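Local coordinates for protein putative cytochrome P450 120 (Synechocystis sp., PDB 2VE3) that binds heme and retinoic acid and, as a member of the cytochrome P450 family, probably acts as a monooxygenase, at residues 54-65 against 340-349; 298-309 against 398-406. All blocks are in the same frame, centred on the assembly; numbering follows the deposited sequence.

Contact 1: 54-65 against 340-349. With HEM (protoporphyrin IX containing Fe), chain C; REA (retinoic acid), chain D.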
loop_
_atom_site.group_PDB
_atom_site.type_symbol
_atom_site.label_atom_id
_atom_site.label_comp_id
_atom_site.label_asym_id
_atom_site.label_seq_id
_atom_site.Cartn_x
_atom_site.Cartn_y
_atom_site.Cartn_z
ATOM N N LYS A 54 -4.873 -12.814 -19.436
ATOM C CA LYS A 54 -6.288 -12.532 -19.143
ATOM C C LYS A 54 -6.806 -11.256 -19.818
ATOM O O LYS A 54 -6.129 -10.226 -19.855
ATOM C CB LYS A 54 -6.551 -12.395 -17.630
ATOM C CG LYS A 54 -6.080 -13.547 -16.768
ATOM C CD LYS A 54 -7.102 -14.668 -16.707
ATOM C CE LYS A 54 -6.428 -15.964 -16.352
ATOM N NZ LYS A 54 -5.366 -15.740 -15.326
ATOM N N ASN A 55 -8.033 -11.342 -20.316
ATOM C CA ASN A 55 -8.784 -10.187 -20.802
ATOM C C ASN A 55 -9.235 -9.353 -19.615
ATOM O O ASN A 55 -9.865 -9.879 -18.690
ATOM C CB ASN A 55 -9.983 -10.670 -21.622
ATOM C CG ASN A 55 -9.554 -11.464 -22.866
ATOM O OD1 ASN A 55 -8.463 -11.256 -23.416
ATOM N ND2 ASN A 55 -10.410 -12.373 -23.304
ATOM N N VAL A 56 -8.890 -8.063 -19.633
ATOM C CA VAL A 56 -9.112 -7.189 -18.470
ATOM C C VAL A 56 -9.849 -5.905 -18.875
ATOM O O VAL A 56 -9.483 -5.267 -19.856
ATOM C CB VAL A 56 -7.771 -6.826 -17.743
ATOM C CG1 VAL A 56 -8.023 -6.158 -16.374
ATOM C CG2 VAL A 56 -6.862 -8.082 -17.543
ATOM N N ILE A 57 -10.882 -5.542 -18.109
ATOM C CA ILE A 57 -11.578 -4.263 -18.283
ATOM C C ILE A 57 -11.142 -3.317 -17.169
ATOM O O ILE A 57 -11.262 -3.646 -15.998
ATOM C CB ILE A 57 -13.129 -4.437 -18.289
ATOM C CG1 ILE A 57 -13.548 -5.442 -19.372
ATOM C CG2 ILE A 57 -13.836 -3.087 -18.489
ATOM C CD1 ILE A 57 -15.055 -5.655 -19.511
ATOM N N PHE A 58 -10.596 -2.164 -17.547
ATOM C CA PHE A 58 -10.228 -1.122 -16.590
ATOM C C PHE A 58 -11.380 -0.115 -16.408
ATOM O O PHE A 58 -11.888 0.452 -17.378
ATOM C CB PHE A 58 -8.976 -0.383 -17.063
ATOM C CG PHE A 58 -7.663 -1.091 -16.754
ATOM C CD1 PHE A 58 -6.647 -0.416 -16.085
ATOM C CD2 PHE A 58 -7.429 -2.403 -17.164
ATOM C CE1 PHE A 58 -5.424 -1.041 -15.807
ATOM C CE2 PHE A 58 -6.212 -3.029 -16.894
ATOM C CZ PHE A 58 -5.212 -2.345 -16.220
ATOM N N ILE A 59 -11.762 0.100 -15.153
ATOM C CA ILE A 59 -12.788 1.066 -14.769
ATOM C C ILE A 59 -12.244 1.989 -13.677
ATOM O O ILE A 59 -11.241 1.654 -13.017
ATOM C CB ILE A 59 -14.064 0.363 -14.236
ATOM C CG1 ILE A 59 -13.754 -0.464 -12.965
ATOM C CG2 ILE A 59 -14.712 -0.462 -15.339
ATOM C CD1 ILE A 59 -14.970 -1.065 -12.260
ATOM N N SER A 60 -12.896 3.141 -13.496
ATOM C CA SER A 60 -12.582 4.081 -12.392
ATOM C C SER A 60 -13.728 5.063 -12.062
ATOM O O SER A 60 -14.737 5.127 -12.760
ATOM C CB SER A 60 -11.284 4.849 -12.679
ATOM O OG SER A 60 -11.447 5.703 -13.791
ATOM N N GLY A 61 -13.562 5.836 -10.991
ATOM C CA GLY A 61 -14.596 6.767 -10.571
ATOM C C GLY A 61 -15.550 6.157 -9.570
ATOM O O GLY A 61 -15.615 4.932 -9.424
ATOM N N ALA A 62 -16.300 7.026 -8.887
ATOM C CA ALA A 62 -17.193 6.624 -7.798
ATOM C C ALA A 62 -18.182 5.513 -8.197
ATOM O O ALA A 62 -18.350 4.523 -7.484
ATOM C CB ALA A 62 -17.938 7.842 -7.254
ATOM N N LEU A 63 -18.822 5.675 -9.343
ATOM C CA LEU A 63 -19.875 4.752 -9.756
ATOM C C LEU A 63 -19.355 3.376 -10.133
ATOM O O LEU A 63 -19.983 2.373 -9.809
ATOM C CB LEU A 63 -20.711 5.337 -10.896
ATOM C CG LEU A 63 -21.645 6.524 -10.617
ATOM C CD1 LEU A 63 -22.796 6.444 -11.573
ATOM C CD2 LEU A 63 -22.177 6.553 -9.191
ATOM N N ALA A 64 -18.216 3.337 -10.821
ATOM C CA ALA A 64 -17.562 2.079 -11.166
ATOM C C ALA A 64 -17.061 1.368 -9.900
ATOM O O ALA A 64 -17.130 0.134 -9.806
ATOM C CB ALA A 64 -16.432 2.314 -12.144
ATOM N N ASN A 65 -16.592 2.156 -8.929
ATOM C CA ASN A 65 -16.162 1.635 -7.627
ATOM C C ASN A 65 -17.337 1.108 -6.816
ATOM O O ASN A 65 -17.213 0.120 -6.101
ATOM C CB ASN A 65 -15.400 2.692 -6.813
ATOM C CG ASN A 65 -14.061 3.044 -7.419
ATOM O OD1 ASN A 65 -13.544 2.324 -8.268
ATOM N ND2 ASN A 65 -13.509 4.174 -7.011
ATOM N N TRP A 340 -13.712 -12.924 -17.467
ATOM C CA TRP A 340 -12.812 -11.821 -17.753
ATOM C C TRP A 340 -12.516 -11.166 -16.414
ATOM O O TRP A 340 -13.273 -11.350 -15.450
ATOM C CB TRP A 340 -13.496 -10.798 -18.652
ATOM C CG TRP A 340 -13.602 -11.144 -20.106
ATOM C CD1 TRP A 340 -13.849 -12.376 -20.664
ATOM C CD2 TRP A 340 -13.541 -10.213 -21.191
ATOM N NE1 TRP A 340 -13.901 -12.266 -22.041
ATOM C CE2 TRP A 340 -13.725 -10.947 -22.385
ATOM C CE3 TRP A 340 -13.327 -8.830 -21.271
ATOM C CZ2 TRP A 340 -13.710 -10.337 -23.646
ATOM C CZ3 TRP A 340 -13.303 -8.227 -22.513
ATOM C CH2 TRP A 340 -13.494 -8.978 -23.686
ATOM N N LEU A 341 -11.431 -10.398 -16.364
ATOM C CA LEU A 341 -11.089 -9.611 -15.185
ATOM C C LEU A 341 -11.500 -8.144 -15.308
ATOM O O LEU A 341 -11.530 -7.586 -16.400
ATOM C CB LEU A 341 -9.583 -9.659 -14.934
ATOM C CG LEU A 341 -8.967 -10.673 -13.985
ATOM C CD1 LEU A 341 -9.510 -12.077 -14.192
ATOM C CD2 LEU A 341 -7.451 -10.625 -14.149
ATOM N N VAL A 342 -11.801 -7.544 -14.162
ATOM C CA VAL A 342 -12.013 -6.118 -14.032
ATOM C C VAL A 342 -10.924 -5.585 -13.118
ATOM O O VAL A 342 -10.576 -6.220 -12.112
ATOM C CB VAL A 342 -13.407 -5.800 -13.389
ATOM C CG1 VAL A 342 -13.662 -4.298 -13.326
ATOM C CG2 VAL A 342 -14.506 -6.480 -14.153
ATOM N N SER A 343 -10.374 -4.426 -13.475
ATOM C CA SER A 343 -9.418 -3.714 -12.624
ATOM C C SER A 343 -9.952 -2.344 -12.253
ATOM O O SER A 343 -10.305 -1.551 -13.138
ATOM C CB SER A 343 -8.080 -3.535 -13.337
ATOM O OG SER A 343 -7.155 -2.853 -12.500
ATOM N N TYR A 344 -9.984 -2.054 -10.950
ATOM C CA TYR A 344 -10.437 -0.758 -10.484
ATOM C C TYR A 344 -9.198 0.080 -10.218
ATOM O O TYR A 344 -8.285 -0.351 -9.514
ATOM C CB TYR A 344 -11.382 -0.868 -9.264
ATOM C CG TYR A 344 -10.710 -1.169 -7.936
ATOM C CD1 TYR A 344 -10.322 -0.134 -7.072
ATOM C CD2 TYR A 344 -10.484 -2.487 -7.531
ATOM C CE1 TYR A 344 -9.696 -0.416 -5.836
ATOM C CE2 TYR A 344 -9.875 -2.771 -6.319
ATOM C CZ TYR A 344 -9.473 -1.734 -5.483
ATOM O OH TYR A 344 -8.887 -2.026 -4.295
ATOM N N GLN A 345 -9.160 1.259 -10.827
ATOM C CA GLN A 345 -7.958 2.082 -10.822
ATOM C C GLN A 345 -8.129 3.263 -9.880
ATOM O O GLN A 345 -8.845 4.230 -10.186
ATOM C CB GLN A 345 -7.614 2.543 -12.237
ATOM C CG GLN A 345 -7.200 1.391 -13.166
ATOM C CD GLN A 345 -5.829 0.833 -12.789
ATOM O OE1 GLN A 345 -4.834 1.563 -12.788
ATOM N NE2 GLN A 345 -5.782 -0.450 -12.424
ATOM N N ILE A 346 -7.489 3.145 -8.722
ATOM C CA ILE A 346 -7.518 4.172 -7.677
ATOM C C ILE A 346 -6.839 5.460 -8.180
ATOM O O ILE A 346 -7.322 6.564 -7.947
ATOM C CB ILE A 346 -6.832 3.670 -6.372
ATOM C CG1 ILE A 346 -7.494 2.388 -5.868
ATOM C CG2 ILE A 346 -6.828 4.766 -5.280
ATOM C CD1 ILE A 346 -6.685 1.656 -4.827
ATOM N N SER A 347 -5.727 5.306 -8.880
ATOM C CA SER A 347 -5.035 6.444 -9.477
ATOM C C SER A 347 -5.948 7.249 -10.417
ATOM O O SER A 347 -5.923 8.469 -10.394
ATOM C CB SER A 347 -3.774 5.963 -10.205
ATOM O OG SER A 347 -4.074 4.852 -11.046
ATOM N N GLN A 348 -6.739 6.570 -11.246
ATOM C CA GLN A 348 -7.672 7.265 -12.143
ATOM C C GLN A 348 -8.819 7.954 -11.376
ATOM O O GLN A 348 -9.151 9.116 -11.659
ATOM C CB GLN A 348 -8.216 6.335 -13.246
ATOM C CG GLN A 348 -7.150 5.715 -14.139
ATOM C CD GLN A 348 -7.664 4.599 -15.071
ATOM O OE1 GLN A 348 -6.897 3.731 -15.478
ATOM N NE2 GLN A 348 -8.955 4.627 -15.410
ATOM N N THR A 349 -9.407 7.254 -10.406
ATOM C CA THR A 349 -10.500 7.812 -9.601
ATOM C C THR A 349 -10.065 9.097 -8.912
ATOM O O THR A 349 -10.816 10.074 -8.881
ATOM C CB THR A 349 -11.030 6.807 -8.551
ATOM O OG1 THR A 349 -11.384 5.579 -9.189
ATOM C CG2 THR A 349 -12.267 7.354 -7.834
HETATM C CHA HEM C . -5.591 -4.631 1.020
HETATM C CHB HEM C . -3.973 -0.132 0.140
HETATM C CHC HEM C . -1.051 -0.402 4.020
HETATM C CHD HEM C . -2.224 -5.047 4.581
HETATM C C1A HEM C . -5.439 -3.382 0.431
HETATM C C2A HEM C . -6.143 -2.858 -0.725
HETATM C C3A HEM C . -5.699 -1.605 -0.947
HETATM C C4A HEM C . -4.688 -1.313 0.038
HETATM C CMA HEM C . -6.131 -0.631 -2.059
HETATM C CAA HEM C . -7.251 -3.602 -1.507
HETATM C CBA HEM C . -6.712 -4.378 -2.705
HETATM C CGA HEM C . -7.858 -5.190 -3.270
HETATM O O1A HEM C . -8.850 -4.558 -3.738
HETATM O O2A HEM C . -7.780 -6.454 -3.254
HETATM C C1B HEM C . -3.075 0.202 1.136
HETATM C C2B HEM C . -2.460 1.505 1.348
HETATM C C3B HEM C . -1.657 1.431 2.429
HETATM C C4B HEM C . -1.737 0.080 2.922
HETATM C CMB HEM C . -2.726 2.744 0.464
HETATM C CAB HEM C . -0.752 2.530 3.074
HETATM C CBB HEM C . -1.088 3.829 3.128
HETATM C C1C HEM C . -1.136 -1.665 4.557
HETATM C C2C HEM C . -0.484 -2.133 5.764
HETATM C C3C HEM C . -0.807 -3.424 5.927
HETATM C C4C HEM C . -1.664 -3.808 4.805
HETATM C CMC HEM C . 0.390 -1.259 6.704
HETATM C CAC HEM C . -0.388 -4.360 7.098
HETATM C CBC HEM C . 0.847 -4.852 7.250
HETATM C C1D HEM C . -3.163 -5.384 3.627
HETATM C C2D HEM C . -3.609 -6.729 3.375
HETATM C C3D HEM C . -4.654 -6.613 2.261
HETATM C C4D HEM C . -4.756 -5.195 1.970
HETATM C CMD HEM C . -3.117 -8.018 4.084
HETATM C CAD HEM C . -5.461 -7.749 1.592
HETATM C CBD HEM C . -6.893 -7.688 2.121
HETATM C CGD HEM C . -7.725 -8.799 1.527
HETATM O O1D HEM C . -8.841 -9.026 2.059
HETATM O O2D HEM C . -7.301 -9.467 0.537
HETATM N NA HEM C . -4.564 -2.415 0.865
HETATM N NB HEM C . -2.596 -0.650 2.107
HETATM N NC HEM C . -1.841 -2.711 3.986
HETATM N ND HEM C . -3.865 -4.505 2.797
HETATM FE FE HEM C . -3.401 -2.453 2.639
HETATM C C1 REA D . -1.249 -4.893 -0.977
HETATM C C2 REA D . -1.502 -6.068 -0.037
HETATM C C3 REA D . -2.346 -7.131 -0.741
HETATM C C4 REA D . -1.550 -7.758 -1.883
HETATM C C5 REA D . -0.810 -6.735 -2.719
HETATM C C6 REA D . -0.656 -5.408 -2.301
HETATM C C7 REA D . 0.106 -4.496 -3.164
HETATM C C8 REA D . -0.520 -3.939 -4.363
HETATM C C9 REA D . 0.319 -3.152 -5.291
HETATM C C10 REA D . -0.193 -3.018 -6.638
HETATM C C11 REA D . -0.216 -1.774 -7.387
HETATM C C12 REA D . -1.157 -1.825 -8.504
HETATM C C13 REA D . -0.818 -1.382 -9.855
HETATM C C14 REA D . -1.906 -1.399 -10.750
HETATM C C15 REA D . -2.039 -0.538 -11.910
HETATM C C16 REA D . -2.574 -4.172 -1.289
HETATM C C17 REA D . -0.292 -3.945 -0.252
HETATM C C18 REA D . -0.213 -7.206 -4.023
HETATM C C19 REA D . 1.649 -2.554 -4.899
HETATM C C20 REA D . 0.584 -0.972 -10.226
HETATM O O1 REA D . -1.198 0.343 -12.151
HETATM O O2 REA D . -3.004 -0.682 -12.677
HETATM O O HOH W 1 -12.105 8.339 -13.081
HETATM O O HOH W 2 -11.095 2.780 -9.118
#
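Val56 to Ile59 pair in parallel with Leu341 to Tyr344, the short strand axes 4.4 Å apart and turned by 33°, and five backbone hydrogen bonds run from Leu341 N on Asn55 O through to Gln345 N on Ile59 O. Just before strand 341-345 the indole of Trp340 receives Asn55 CB over one face, 3.8 Å from the centroid of its six-membered ring. The small Ser343 lays its CB over the Phe58 ring, 4.0 Å from the centroid, on one sheet face; Ile59 CD1 packs on Val342 CG1 on the other, with Ile57 and Tyr344. Thr349 OG1 accepts from Gly61 N at 2.8 Å, joining the start of helix 62-68 to the last residue of helix 346-349. Gln345, bent at chi2 (-71°), sets its amide against Phe58 CD1 and CE1, the two planes 36° apart; NE2 gives hydrogen bonds to Ser343 OG, nearly in the amide plane, and to retinoic acid O2 at 2.8 Å. A leucine here would probably leave that oxygen without its N-H donor and cost Ser343 OG its amide partner, though not Gly321 O. Tyr344 OH donates to heme O1A at 2.6 Å, so neighbouring residues hold the carboxylates of retinoic acid and heme.

Contact 2: 298-309 against 398-406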
loop_
_atom_site.group_PDB
_atom_site.type_symbol
_atom_site.label_atom_id
_atom_site.label_comp_id
_atom_site.label_asym_id
_atom_site.label_seq_id
_atom_site.Cartn_x
_atom_site.Cartn_y
_atom_site.Cartn_z
ATOM N N LEU A 298 -1.483 12.044 19.222
ATOM C CA LEU A 298 -1.681 11.931 17.772
ATOM C C LEU A 298 -3.154 11.980 17.351
ATOM O O LEU A 298 -3.466 12.255 16.190
ATOM C CB LEU A 298 -1.049 10.635 17.257
ATOM C CG LEU A 298 0.454 10.413 17.443
ATOM C CD1 LEU A 298 0.806 8.951 17.201
ATOM C CD2 LEU A 298 1.290 11.333 16.551
ATOM N N LYS A 299 -4.056 11.694 18.294
ATOM C CA LYS A 299 -5.504 11.808 18.050
ATOM C C LYS A 299 -6.016 13.241 18.184
ATOM O O LYS A 299 -7.206 13.499 18.008
ATOM C CB LYS A 299 -6.290 10.884 18.983
ATOM C CG LYS A 299 -6.337 9.443 18.533
ATOM C CD LYS A 299 -6.629 8.537 19.709
ATOM C CE LYS A 299 -6.688 7.067 19.302
ATOM N NZ LYS A 299 -5.375 6.563 18.834
ATOM N N LYS A 300 -5.111 14.163 18.503
ATOM C CA LYS A 300 -5.421 15.593 18.572
ATOM C C LYS A 300 -4.863 16.355 17.358
ATOM O O LYS A 300 -4.448 17.518 17.463
ATOM C CB LYS A 300 -4.856 16.194 19.867
ATOM C CG LYS A 300 -5.478 15.680 21.166
ATOM C CD LYS A 300 -5.320 16.734 22.264
ATOM C CE LYS A 300 -5.780 16.235 23.637
ATOM N NZ LYS A 300 -4.672 15.547 24.379
ATOM N N MET A 301 -4.858 15.710 16.199
ATOM C CA MET A 301 -4.274 16.328 15.009
ATOM C C MET A 301 -5.230 16.300 13.820
ATOM O O MET A 301 -4.944 15.628 12.826
ATOM C CB MET A 301 -2.942 15.641 14.651
ATOM C CG MET A 301 -1.822 15.870 15.652
ATOM S SD MET A 301 -0.465 14.671 15.519
ATOM C CE MET A 301 0.530 15.212 16.904
ATOM N N PRO A 302 -6.372 17.017 13.917
ATOM C CA PRO A 302 -7.362 17.074 12.836
ATOM C C PRO A 302 -6.853 17.663 11.509
ATOM O O PRO A 302 -7.265 17.198 10.441
ATOM C CB PRO A 302 -8.466 17.982 13.415
ATOM C CG PRO A 302 -7.782 18.798 14.461
ATOM C CD PRO A 302 -6.818 17.812 15.078
ATOM N N TYR A 303 -6.011 18.693 11.561
ATOM C CA TYR A 303 -5.488 19.257 10.326
ATOM C C TYR A 303 -4.482 18.312 9.648
ATOM O O TYR A 303 -4.507 18.167 8.436
ATOM C CB TYR A 303 -4.857 20.636 10.544
ATOM C CG TYR A 303 -4.339 21.212 9.253
ATOM C CD1 TYR A 303 -5.218 21.673 8.281
ATOM C CD2 TYR A 303 -2.961 21.249 8.983
ATOM C CE1 TYR A 303 -4.755 22.185 7.091
ATOM C CE2 TYR A 303 -2.486 21.744 7.777
ATOM C CZ TYR A 303 -3.386 22.214 6.848
ATOM O OH TYR A 303 -2.931 22.717 5.671
ATOM N N LEU A 304 -3.605 17.677 10.432
ATOM C CA LEU A 304 -2.670 16.687 9.887
ATOM C C LEU A 304 -3.457 15.535 9.259
ATOM O O LEU A 304 -3.119 15.070 8.164
ATOM C CB LEU A 304 -1.691 16.178 10.955
ATOM C CG LEU A 304 -0.709 15.072 10.552
ATOM C CD1 LEU A 304 0.190 15.501 9.379
ATOM C CD2 LEU A 304 0.150 14.618 11.713
ATOM N N ASP A 305 -4.519 15.103 9.945
ATOM C CA ASP A 305 -5.471 14.154 9.375
ATOM C C ASP A 305 -5.865 14.499 7.934
ATOM O O ASP A 305 -5.850 13.618 7.067
ATOM C CB ASP A 305 -6.737 14.061 10.228
ATOM C CG ASP A 305 -6.576 13.172 11.447
ATOM O OD1 ASP A 305 -5.507 12.553 11.653
ATOM O OD2 ASP A 305 -7.547 13.106 12.222
ATOM N N GLN A 306 -6.241 15.765 7.696
ATOM C CA GLN A 306 -6.604 16.251 6.350
ATOM C C GLN A 306 -5.472 16.158 5.315
ATOM O O GLN A 306 -5.693 15.773 4.171
ATOM C CB GLN A 306 -7.044 17.703 6.416
ATOM C CG GLN A 306 -8.430 17.925 7.013
ATOM C CD GLN A 306 -8.828 19.389 6.944
ATOM O OE1 GLN A 306 -8.647 20.059 5.912
ATOM N NE2 GLN A 306 -9.364 19.898 8.047
ATOM N N VAL A 307 -4.279 16.574 5.721
ATOM C CA VAL A 307 -3.088 16.541 4.853
ATOM C C VAL A 307 -2.817 15.095 4.405
ATOM O O VAL A 307 -2.502 14.825 3.230
ATOM C CB VAL A 307 -1.882 17.140 5.607
ATOM C CG1 VAL A 307 -0.580 16.937 4.842
ATOM C CG2 VAL A 307 -2.125 18.608 5.891
ATOM N N LEU A 308 -2.967 14.163 5.338
ATOM C CA LEU A 308 -2.636 12.773 5.062
ATOM C C LEU A 308 -3.681 12.107 4.159
ATOM O O LEU A 308 -3.310 11.366 3.251
ATOM C CB LEU A 308 -2.343 12.007 6.361
ATOM C CG LEU A 308 -1.134 12.485 7.169
ATOM C CD1 LEU A 308 -1.040 11.745 8.510
ATOM C CD2 LEU A 308 0.186 12.351 6.394
ATOM N N GLN A 309 -4.964 12.441 4.344
ATOM C CA GLN A 309 -6.005 12.084 3.367
ATOM C C GLN A 309 -5.665 12.574 1.947
ATOM O O GLN A 309 -5.891 11.864 0.961
ATOM C CB GLN A 309 -7.384 12.662 3.766
ATOM C CG GLN A 309 -8.067 12.048 5.038
ATOM C CD GLN A 309 -8.620 10.655 4.808
ATOM O OE1 GLN A 309 -7.869 9.679 4.685
ATOM N NE2 GLN A 309 -9.939 10.546 4.765
ATOM N N ARG A 398 -1.901 4.534 8.970
ATOM C CA ARG A 398 -2.227 5.907 9.397
ATOM C C ARG A 398 -1.449 6.300 10.627
ATOM O O ARG A 398 -0.996 7.446 10.727
ATOM C CB ARG A 398 -3.728 6.106 9.651
ATOM C CG ARG A 398 -4.522 6.354 8.392
ATOM C CD ARG A 398 -6.023 6.268 8.642
ATOM N NE ARG A 398 -6.752 6.738 7.473
ATOM C CZ ARG A 398 -7.921 6.270 7.057
ATOM N NH1 ARG A 398 -8.528 5.283 7.712
ATOM N NH2 ARG A 398 -8.483 6.788 5.971
ATOM N N LEU A 399 -1.308 5.343 11.558
ATOM C CA LEU A 399 -0.437 5.495 12.718
ATOM C C LEU A 399 0.991 5.890 12.329
ATOM O O LEU A 399 1.504 6.897 12.820
ATOM C CB LEU A 399 -0.382 4.200 13.543
ATOM C CG LEU A 399 0.503 4.258 14.791
ATOM C CD1 LEU A 399 -0.158 5.107 15.859
ATOM C CD2 LEU A 399 0.769 2.861 15.325
ATOM N N GLU A 400 1.616 5.105 11.447
ATOM C CA GLU A 400 3.009 5.346 11.071
ATOM C C GLU A 400 3.179 6.653 10.291
ATOM O O GLU A 400 4.165 7.351 10.469
ATOM C CB GLU A 400 3.595 4.165 10.279
ATOM C CG GLU A 400 5.114 4.248 10.114
ATOM C CD GLU A 400 5.758 3.041 9.454
ATOM O OE1 GLU A 400 5.224 1.906 9.550
ATOM O OE2 GLU A 400 6.842 3.234 8.854
ATOM N N MET A 401 2.217 6.973 9.436
ATOM C CA MET A 401 2.223 8.231 8.694
ATOM C C MET A 401 2.121 9.421 9.654
ATOM O O MET A 401 2.846 10.410 9.519
ATOM C CB MET A 401 1.073 8.249 7.688
ATOM C CG MET A 401 1.277 7.357 6.469
ATOM S SD MET A 401 -0.032 7.524 5.241
ATOM C CE MET A 401 -1.287 6.430 5.913
ATOM N N LYS A 402 1.228 9.316 10.636
ATOM C CA LYS A 402 0.989 10.423 11.568
ATOM C C LYS A 402 2.180 10.645 12.484
ATOM O O LYS A 402 2.654 11.756 12.605
ATOM C CB LYS A 402 -0.281 10.195 12.379
ATOM C CG LYS A 402 -1.133 11.433 12.507
ATOM C CD LYS A 402 -2.151 11.330 13.626
ATOM C CE LYS A 402 -3.432 10.669 13.179
ATOM N NZ LYS A 402 -4.615 11.239 13.910
ATOM N N LEU A 403 2.682 9.585 13.109
ATOM C CA LEU A 403 3.903 9.688 13.928
ATOM C C LEU A 403 5.083 10.273 13.157
ATOM O O LEU A 403 5.730 11.190 13.647
ATOM C CB LEU A 403 4.274 8.331 14.542
ATOM C CG LEU A 403 5.380 8.145 15.598
ATOM C CD1 LEU A 403 5.472 9.256 16.638
ATOM C CD2 LEU A 403 5.158 6.833 16.302
ATOM N N PHE A 404 5.352 9.749 11.960
ATOM C CA PHE A 404 6.482 10.219 11.144
ATOM C C PHE A 404 6.325 11.691 10.757
ATOM O O PHE A 404 7.264 12.471 10.855
ATOM C CB PHE A 404 6.631 9.383 9.868
ATOM C CG PHE A 404 7.718 9.866 8.958
ATOM C CD1 PHE A 404 9.021 9.420 9.120
ATOM C CD2 PHE A 404 7.443 10.770 7.943
ATOM C CE1 PHE A 404 10.044 9.865 8.273
ATOM C CE2 PHE A 404 8.451 11.223 7.090
ATOM C CZ PHE A 404 9.755 10.765 7.253
ATOM N N ALA A 405 5.133 12.035 10.286
ATOM C CA ALA A 405 4.804 13.389 9.902
ATOM C C ALA A 405 5.072 14.321 11.083
ATOM O O ALA A 405 5.664 15.397 10.908
ATOM C CB ALA A 405 3.348 13.465 9.481
ATOM N N THR A 406 4.666 13.873 12.270
ATOM C CA THR A 406 4.762 14.654 13.494
ATOM C C THR A 406 6.209 14.877 13.911
ATOM O O THR A 406 6.633 16.007 14.094
ATOM C CB THR A 406 3.922 14.014 14.645
ATOM O OG1 THR A 406 2.526 14.110 14.335
ATOM C CG2 THR A 406 4.182 14.710 15.980
HETATM O O HOH W 3 -5.458 8.904 6.259
#
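Lys402 fits as a knob among Leu298, Leu304, Asp305 and Leu308, crossing Leu304 obliquely. CG meets Leu304 CD2 at 3.5 Å, and bends at chi3 (-87°) and chi4 turn NZ toward the 298-309 segment. There NZ donates to Leu298 O at 2.7 Å, from a position tilted off the carbonyl plane, and forms a salt bridge with the syn lone pair of Asp305 OD1 at 2.8 Å. Lysine suits the place because its methylenes pack on leucines while its ammonium reaches two oxygens. Leu298 returns the packing as a knob among Leu399, Lys402, Leu403 and Thr406, meeting Leu399 at about a right angle. Met301 brings SD to 3.3 Å from Thr406 OG1, whose hydroxyl is already given to Lys402 O one turn back. Leu304 stands nearly perpendicular to Thr406 and rests CD1 on Ala405 CB at 3.8 Å; Leu308 CD1 reaches the backbone of Met401, a residue that touches the heme. Arg398 NH2 bonds Gln309 OE1, guanidinium and amide planes 62° apart, with water 3 bridging NE to the same oxygen; Glu395 takes NH1. The two short helical segments cross at 115°, with helix 241-272 touching Leu308 and Ala405 and helix 121-137 covering Leu399 and Leu403.

From the N terminus, the chain first lays down 54-65, then runs through most of the helical body to 298-309, returns to the sheet at 340-349 and ends this course at 398-406. Contact 1 closes a loop of 274 intervening residues, largely helical, and contact 2 one of 88. The two loops cross, since 298-309 falls inside the first and 340-349 inside the second. Contact 1 ties the early strand 54-59 into the mixed sheet, whereas contact 2 joins two helices of the helical body. Their centres lie 29 Å apart and they do not touch, yet both reach the heme, contact 1 through Tyr344 and Ile346 and contact 2 through Met401.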